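PDB 4KQ9: ribose ABC transporter, substrate binding protein from Conexibacter woesei, which probably binds a sugar such as ribose in the periplasm and delivers it to an ABC transporter for uptake. Local coordinates for residues N183-H188 against A210-A215; T179-I184 against I194-D199. The protein carries 1 engineered substitution. One frame throughout, in Å; residues are numbered along the deposited sequence.

Interaction 1: N183-H188 against A210-A215; sequences NILTRH and AARNIA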
ATOM      1  N   ASN A 183       3.496  12.729 -22.769  1.00 15.72           N
ATOM      2  CA  ASN A 183       4.878  13.139 -23.131  1.00 16.20           C
ATOM      3  C   ASN A 183       5.728  11.968 -23.477  1.00 16.06           C
ATOM      4  O   ASN A 183       6.465  12.030 -24.475  1.00 15.03           O
ATOM      5  CB  ASN A 183       5.507  13.938 -22.034  1.00 18.65           C
ATOM      6  CG  ASN A 183       4.826  15.295 -21.855  1.00 22.94           C
ATOM      7  OD1 ASN A 183       4.076  15.727 -22.722  1.00 23.61           O
ATOM      8  ND2 ASN A 183       5.072  15.941 -20.754  1.00 23.64           N
ATOM      9  N   ILE A 184       5.644  10.891 -22.683  1.00 14.20           N
ATOM     10  CA  ILE A 184       6.351   9.679 -23.000  1.00 13.82           C
ATOM     11  C   ILE A 184       6.029   9.221 -24.401  1.00 14.89           C
ATOM     12  O   ILE A 184       6.908   8.826 -25.155  1.00 15.06           O
ATOM     13  CB  ILE A 184       6.065   8.525 -21.969  1.00 14.49           C
ATOM     14  CG1 ILE A 184       6.827   8.766 -20.699  1.00 14.85           C
ATOM     15  CG2 ILE A 184       6.455   7.153 -22.547  1.00 15.40           C
ATOM     16  CD1 ILE A 184       6.283   7.989 -19.466  1.00 17.47           C
ATOM     17  N   LEU A 185       4.764   9.196 -24.731  1.00 14.97           N
ATOM     18  CA  LEU A 185       4.354   8.639 -26.022  1.00 16.20           C
ATOM     19  C   LEU A 185       4.801   9.552 -27.167  1.00 16.41           C
ATOM     20  O   LEU A 185       4.941   9.077 -28.267  1.00 15.75           O
ATOM     21  CB  LEU A 185       2.838   8.428 -26.072  1.00 18.19           C
ATOM     22  CG  LEU A 185       2.304   7.324 -25.122  1.00 19.39           C
ATOM     23  CD1 LEU A 185       0.800   7.388 -24.959  1.00 20.73           C
ATOM     24  CD2 LEU A 185       2.776   5.945 -25.620  1.00 20.55           C
ATOM     25  N   THR A 186       5.002  10.847 -26.922  1.00 16.29           N
ATOM     26  CA  THR A 186       5.492  11.709 -28.005  1.00 16.90           C
ATOM     27  C   THR A 186       6.960  11.372 -28.350  1.00 19.25           C
ATOM     28  O   THR A 186       7.408  11.660 -29.425  1.00 16.35           O
ATOM     29  CB  THR A 186       5.371  13.183 -27.704  1.00 16.30           C
ATOM     30  OG1 THR A 186       6.305  13.584 -26.675  1.00 16.28           O
ATOM     31  CG2 THR A 186       3.893  13.599 -27.382  1.00 16.67           C
ATOM     32  N   ARG A 187       7.692  10.867 -27.357  1.00 18.91           N
ATOM     33  CA  ARG A 187       9.112  10.543 -27.466  1.00 19.65           C
ATOM     34  C   ARG A 187       9.293   9.071 -27.813  1.00 21.16           C
ATOM     35  O   ARG A 187      10.242   8.723 -28.502  1.00 21.73           O
ATOM     36  CB  ARG A 187       9.798  10.739 -26.135  1.00 18.81           C
ATOM     37  CG  ARG A 187       9.680  12.087 -25.480  1.00 17.38           C
ATOM     38  CD  ARG A 187      10.653  12.243 -24.322  1.00 17.65           C
ATOM     39  NE  ARG A 187      10.194  11.635 -23.094  1.00 18.24           N
ATOM     40  CZ  ARG A 187       9.539  12.263 -22.118  1.00 21.84           C
ATOM     41  NH1 ARG A 187       9.287  13.588 -22.130  1.00 20.31           N
ATOM     42  NH2 ARG A 187       9.148  11.563 -21.066  1.00 23.29           N
ATOM     43  N   HIS A 188       8.437   8.192 -27.290  1.00 18.52           N
ATOM     44  CA  HIS A 188       8.629   6.755 -27.521  1.00 20.14           C
ATOM     45  C   HIS A 188       7.316   6.074 -27.803  1.00 20.86           C
ATOM     46  O   HIS A 188       6.759   5.352 -26.957  1.00 21.13           O
ATOM     47  CB  HIS A 188       9.248   6.115 -26.294  1.00 19.81           C
ATOM     48  CG  HIS A 188      10.496   6.759 -25.816  1.00 19.82           C
ATOM     49  ND1 HIS A 188      11.717   6.577 -26.423  1.00 21.89           N
ATOM     50  CD2 HIS A 188      10.718   7.565 -24.753  1.00 20.05           C
ATOM     51  CE1 HIS A 188      12.639   7.276 -25.781  1.00 22.22           C
ATOM     52  NE2 HIS A 188      12.059   7.864 -24.741  1.00 21.53           N
ATOM     53  N   ALA A 210      -5.570   6.381 -25.143  1.00 19.59           N
ATOM     54  CA  ALA A 210      -6.792   6.358 -25.945  1.00 20.94           C
ATOM     55  C   ALA A 210      -6.883   7.634 -26.811  1.00 23.61           C
ATOM     56  O   ALA A 210      -7.184   7.520 -28.006  1.00 25.44           O
ATOM     57  CB  ALA A 210      -7.997   6.276 -25.032  1.00 21.93           C
ATOM     58  N   ALA A 211      -6.551   8.795 -26.215  1.00 26.79           N
ATOM     59  CA  ALA A 211      -6.438  10.088 -26.958  1.00 27.50           C
ATOM     60  C   ALA A 211      -5.514   9.992 -28.144  1.00 28.98           C
ATOM     61  O   ALA A 211      -5.672  10.756 -29.099  1.00 32.82           O
ATOM     62  CB  ALA A 211      -6.010  11.231 -26.043  1.00 27.97           C
ATOM     63  N   ARG A 212      -4.556   9.056 -28.118  1.00 28.64           N
ATOM     64  CA  ARG A 212      -3.669   8.831 -29.259  1.00 25.76           C
ATOM     65  C   ARG A 212      -4.191   7.818 -30.189  1.00 25.93           C
ATOM     66  O   ARG A 212      -3.511   7.381 -31.123  1.00 27.45           O
ATOM     67  CB  ARG A 212      -2.294   8.403 -28.798  1.00 25.74           C
ATOM     68  CG  ARG A 212      -1.497   9.542 -28.233  1.00 30.86           C
ATOM     69  CD  ARG A 212      -0.042   9.135 -28.012  1.00 29.69           C
ATOM     70  NE  ARG A 212       0.753   8.960 -29.244  1.00 31.43           N
ATOM     71  CZ  ARG A 212       1.590   9.877 -29.754  1.00 30.69           C
ATOM     72  NH1 ARG A 212       1.692  11.072 -29.213  1.00 31.16           N
ATOM     73  NH2 ARG A 212       2.288   9.608 -30.840  1.00 32.39           N
ATOM     74  N   ASN A 213      -5.404   7.359 -29.908  1.00 30.52           N
ATOM     75  CA  ASN A 213      -6.013   6.325 -30.669  1.00 33.56           C
ATOM     76  C   ASN A 213      -5.270   5.058 -30.759  1.00 33.30           C
ATOM     77  O   ASN A 213      -5.381   4.360 -31.745  1.00 35.49           O
ATOM     78  CB  ASN A 213      -6.423   6.876 -32.032  1.00 38.93           C
ATOM     79  CG  ASN A 213      -7.795   7.464 -31.945  1.00 41.70           C
ATOM     80  OD1 ASN A 213      -7.978   8.639 -31.578  1.00 45.96           O
ATOM     81  ND2 ASN A 213      -8.784   6.607 -32.127  1.00 48.61           N
ATOM     82  N   ILE A 214      -4.539   4.733 -29.685  1.00 31.23           N
ATOM     83  CA  ILE A 214      -3.881   3.440 -29.572  1.00 28.59           C
ATOM     84  C   ILE A 214      -4.887   2.405 -29.018  1.00 26.45           C
ATOM     85  O   ILE A 214      -5.651   2.690 -28.095  1.00 25.58           O
ATOM     86  CB  ILE A 214      -2.645   3.528 -28.648  1.00 27.30           C
ATOM     87  CG1 ILE A 214      -1.576   4.433 -29.261  1.00 25.53           C
ATOM     88  CG2 ILE A 214      -2.025   2.145 -28.414  1.00 25.09           C
ATOM     89  CD1 ILE A 214      -0.558   4.894 -28.245  1.00 27.04           C
ATOM     90  N   ALA A 215      -4.871   1.217 -29.591  1.00 28.77           N
ATOM     91  CA  ALA A 215      -5.855   0.201 -29.285  1.00 31.36           C
ATOM     92  C   ALA A 215      -5.685  -0.280 -27.827  1.00 32.01           C
ATOM     93  O   ALA A 215      -4.575  -0.471 -27.377  1.00 29.44           O
ATOM     94  CB  ALA A 215      -5.711  -0.974 -30.249  1.00 34.10           C
TER
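Leu185 carries most of the first segment's side of this contact, and it meets Arg212 flank to flank, the two side chains sliding past each other in opposite directions. Its CB lies 3.5 Å from Arg212 CD, and its CD1 comes to 3.6 Å from the same methylene, so the arginine's CD is laid against both the CB and the CD1 methyl of the leucine. That CD1 also reaches CD1 of Ile214, at a looser 4.3 Å; Ile209 and Ile219 touch both Leu185 and Ile214 and extend the apolar patch inward. The carbonyl of Leu185 takes up the polar end of Arg212: the chain bends at chi3 (71°), and the guanidinium comes to rest with Leu185 O 3.6 Å above one face, offset toward its rim. A carbonyl over the face makes no hydrogen bond, though near the end of a helix its partial negative charge is likely to suit the cation.

The example is drawn from the alpha/beta fold of periplasmic binding proteins. Helices 174-187 and 199-211 pack on the same face of a parallel sheet, and here the last turn of the first meets the loop that leaves the second; the second helix stops in a Schellman motif, with Asn213 at positive phi, and the chain then continues through Ile214, which points toward the first helix.

Thr186 adds a methyl at the exposed margin, its CG2 3.8 Å from Arg212 NH1, with the two side chains crossing at about a right angle. Its hydroxyl is used within the helix, where OG1 donates to Asn183 O at 2.7 Å, 17° out of the carbonyl plane. Arg187 NE forms a salt bridge with Asp165 of strand 162-167, and at His188 the helix ends.

Interaction 2: T179-I184 against I194-D199; sequences TATQNI and IYYSGD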
ATOM      1  N   THR A 179      -0.486  13.416 -18.086  1.00 18.24           N
ATOM      2  CA  THR A 179       0.583  14.286 -18.638  1.00 20.03           C
ATOM      3  C   THR A 179       1.877  13.606 -18.891  1.00 17.64           C
ATOM      4  O   THR A 179       2.454  13.702 -19.961  1.00 17.33           O
ATOM      5  CB  THR A 179       0.788  15.463 -17.690  1.00 20.16           C
ATOM      6  OG1 THR A 179      -0.381  16.252 -17.862  1.00 19.84           O
ATOM      7  CG2 THR A 179       2.026  16.324 -18.097  1.00 23.73           C
ATOM      8  N   ALA A 180       2.284  12.816 -17.931  1.00 16.32           N
ATOM      9  CA  ALA A 180       3.510  12.105 -18.092  1.00 16.39           C
ATOM     10  C   ALA A 180       3.450  11.101 -19.236  1.00 13.83           C
ATOM     11  O   ALA A 180       4.424  10.935 -20.028  1.00 14.12           O
ATOM     12  CB  ALA A 180       3.825  11.447 -16.760  1.00 17.44           C
ATOM     13  N   THR A 181       2.323  10.398 -19.340  1.00 12.95           N
ATOM     14  CA  THR A 181       2.147   9.400 -20.401  1.00 12.51           C
ATOM     15  C   THR A 181       2.063  10.043 -21.773  1.00 13.78           C
ATOM     16  O   THR A 181       2.663   9.532 -22.735  1.00 12.35           O
ATOM     17  CB  THR A 181       0.934   8.492 -20.129  1.00 12.71           C
ATOM     18  OG1 THR A 181       1.053   7.900 -18.815  1.00 12.55           O
ATOM     19  CG2 THR A 181       0.699   7.437 -21.220  1.00 12.90           C
ATOM     20  N   GLN A 182       1.334  11.160 -21.887  1.00 15.99           N
ATOM     21  CA  GLN A 182       1.267  11.770 -23.201  1.00 19.55           C
ATOM     22  C   GLN A 182       2.653  12.238 -23.671  1.00 15.88           C
ATOM     23  O   GLN A 182       2.993  11.984 -24.789  1.00 15.39           O
ATOM     24  CB  GLN A 182       0.173  12.837 -23.322  1.00 24.97           C
ATOM     25  CG  GLN A 182       0.103  13.872 -22.260  1.00 32.81           C
ATOM     26  CD  GLN A 182      -0.953  14.969 -22.551  1.00 37.71           C
ATOM     27  OE1 GLN A 182      -2.101  14.727 -22.986  1.00 36.81           O
ATOM     28  NE2 GLN A 182      -0.542  16.180 -22.332  1.00 40.21           N
ATOM     29  N   ASN A 183       3.496  12.729 -22.769  1.00 15.72           N
ATOM     30  CA  ASN A 183       4.878  13.139 -23.131  1.00 16.20           C
ATOM     31  C   ASN A 183       5.728  11.968 -23.477  1.00 16.06           C
ATOM     32  O   ASN A 183       6.465  12.030 -24.475  1.00 15.03           O
ATOM     33  CB  ASN A 183       5.507  13.938 -22.034  1.00 18.65           C
ATOM     34  CG  ASN A 183       4.826  15.295 -21.855  1.00 22.94           C
ATOM     35  OD1 ASN A 183       4.076  15.727 -22.722  1.00 23.61           O
ATOM     36  ND2 ASN A 183       5.072  15.941 -20.754  1.00 23.64           N
ATOM     37  N   ILE A 184       5.644  10.891 -22.683  1.00 14.20           N
ATOM     38  CA  ILE A 184       6.351   9.679 -23.000  1.00 13.82           C
ATOM     39  C   ILE A 184       6.029   9.221 -24.401  1.00 14.89           C
ATOM     40  O   ILE A 184       6.908   8.826 -25.155  1.00 15.06           O
ATOM     41  CB  ILE A 184       6.065   8.525 -21.969  1.00 14.49           C
ATOM     42  CG1 ILE A 184       6.827   8.766 -20.699  1.00 14.85           C
ATOM     43  CG2 ILE A 184       6.455   7.153 -22.547  1.00 15.40           C
ATOM     44  CD1 ILE A 184       6.283   7.989 -19.466  1.00 17.47           C
ATOM     45  N   ILE A 194       3.846   0.305 -19.708  1.00 10.62           N
ATOM     46  CA  ILE A 194       4.092   1.430 -18.810  1.00 10.46           C
ATOM     47  C   ILE A 194       3.722   1.021 -17.381  1.00 10.39           C
ATOM     48  O   ILE A 194       2.613   0.507 -17.094  1.00 10.60           O
ATOM     49  CB  ILE A 194       3.332   2.734 -19.252  1.00 10.93           C
ATOM     50  CG1 ILE A 194       3.637   3.030 -20.713  1.00 10.73           C
ATOM     51  CG2 ILE A 194       3.731   3.917 -18.357  1.00 10.30           C
ATOM     52  CD1 ILE A 194       2.883   4.206 -21.323  1.00 12.06           C
ATOM     53  N   TYR A 195       4.727   1.133 -16.504  1.00 11.63           N
ATOM     54  CA  TYR A 195       4.638   0.821 -15.095  1.00 11.14           C
ATOM     55  C   TYR A 195       4.224   2.151 -14.394  1.00 11.24           C
ATOM     56  O   TYR A 195       4.878   3.146 -14.626  1.00 10.54           O
ATOM     57  CB  TYR A 195       6.040   0.446 -14.638  1.00 14.37           C
ATOM     58  CG  TYR A 195       6.196   0.150 -13.186  1.00 15.68           C
ATOM     59  CD1 TYR A 195       6.213   1.141 -12.219  1.00 18.53           C
ATOM     60  CD2 TYR A 195       6.377  -1.154 -12.800  1.00 19.57           C
ATOM     61  CE1 TYR A 195       6.371   0.790 -10.873  1.00 21.05           C
ATOM     62  CE2 TYR A 195       6.567  -1.497 -11.508  1.00 20.64           C
ATOM     63  CZ  TYR A 195       6.504  -0.555 -10.551  1.00 22.34           C
ATOM     64  OH  TYR A 195       6.644  -1.052  -9.265  1.00 29.77           O
ATOM     65  N   TYR A 196       3.193   2.152 -13.556  1.00  9.95           N
ATOM     66  CA  TYR A 196       2.764   3.294 -12.744  1.00 10.59           C
ATOM     67  C   TYR A 196       2.889   2.912 -11.251  1.00 12.42           C
ATOM     68  O   TYR A 196       2.574   1.779 -10.862  1.00 11.94           O
ATOM     69  CB  TYR A 196       1.294   3.652 -13.068  1.00  9.66           C
ATOM     70  CG  TYR A 196       1.094   4.105 -14.467  1.00  9.60           C
ATOM     71  CD1 TYR A 196       0.970   3.182 -15.523  1.00  9.04           C
ATOM     72  CD2 TYR A 196       1.099   5.477 -14.783  1.00  9.69           C
ATOM     73  CE1 TYR A 196       0.817   3.637 -16.826  1.00 10.28           C
ATOM     74  CE2 TYR A 196       0.909   5.944 -16.088  1.00 10.22           C
ATOM     75  CZ  TYR A 196       0.798   5.032 -17.118  1.00 10.11           C
ATOM     76  OH  TYR A 196       0.655   5.383 -18.402  1.00 11.84           O
ATOM     77  N   SER A 197       3.409   3.811 -10.406  1.00 11.86           N
ATOM     78  CA  SER A 197       3.536   3.534  -8.985  1.00 12.61           C
ATOM     79  C   SER A 197       2.189   3.150  -8.397  1.00 13.08           C
ATOM     80  O   SER A 197       2.120   2.311  -7.481  1.00 13.73           O
ATOM     81  CB  SER A 197       4.017   4.807  -8.232  1.00 13.19           C
ATOM     82  OG  SER A 197       5.347   5.093  -8.612  1.00 15.81           O
ATOM     83  N   GLY A 198       1.135   3.797  -8.884  1.00 12.66           N
ATOM     84  CA  GLY A 198      -0.219   3.573  -8.365  1.00 13.59           C
ATOM     85  C   GLY A 198      -1.291   3.662  -9.379  1.00 13.35           C
ATOM     86  O   GLY A 198      -1.078   4.210 -10.519  1.00 13.47           O
ATOM     87  N   ASP A 199      -2.460   3.084  -9.036  1.00 14.15           N
ATOM     88  CA  ASP A 199      -3.632   3.041  -9.971  1.00 14.56           C
ATOM     89  C   ASP A 199      -4.122   4.353 -10.489  1.00 13.24           C
ATOM     90  O   ASP A 199      -4.465   4.422 -11.624  1.00 12.13           O
ATOM     91  CB  ASP A 199      -4.892   2.350  -9.341  1.00 16.55           C
ATOM     92  CG  ASP A 199      -4.733   0.837  -9.163  1.00 19.12           C
ATOM     93  OD1 ASP A 199      -3.943   0.209  -9.932  1.00 21.68           O
ATOM     94  OD2 ASP A 199      -5.458   0.234  -8.299  1.00 21.57           O
TER
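Ile194 opens the strand side of this contact by sending CD1 to within 3.9 Å of Thr181 CG2. The two residues belong to one beta-alpha-beta crossover of the periplasmic binding protein fold, in which helix 174-187 leads from strand 162-167 across the sheet to strand 193-196. Extended at chi2 (175°), the isoleucine brings its end methyl to the helix, on the side of the threonine that bears CG2.

Tyr195, the next residue, belongs to the opposite face of the sheet, where it packs on Ala152 of helix 143-159, and the contact resumes at Tyr196. The ring of Tyr196 reaches the helix end-on, crossing the Thr181 side chain at about a right angle, and its OH donates a hydrogen bond of 2.6 Å to Thr181 OG1. The acceptor lies in the ring plane at the edge, toward CE2, and the angle at OH between CZ and OG1 is about 113°, near the ideal for a phenol.

Thr181 OG1 is gripped twice. With chi1 at -54° it sits beside the backbone N, from where it also reaches Gly177 O one helical turn back, giving its own proton to that carbonyl while it accepts from the tyrosine. A valine in place of Thr181 lacks the hydroxyl and would probably leave the buried Tyr196 OH without its acceptor.

Beyond the strand, Gly198 stands at the N-cap position of helix 199-211, whose Ala202 touches the Tyr196 side chain. The same phenol also meets carbon on the threonine, its OH lying 3.5 Å from Thr181 CG2.

The two interactions lie 11 Å apart, centre to centre, on the same domain, and share helix 174-187. Interaction 2 engages the helix at Thr181 and ties it to strand 193-196 of the four-stranded parallel sheet; interaction 1 engages it one turn later, at Leu185 and Thr186, and joins the last turn to the loop that follows helix 199-211. The segments overlap at Asn183 and Ile184. Along the chain the order is helix, strand, helix: strand 193-196 leads into helix 199-211, whose far end carries the partner of interaction 1. The shared helix thus rests on the sheet through a buried contact and on that loop through a more exposed one.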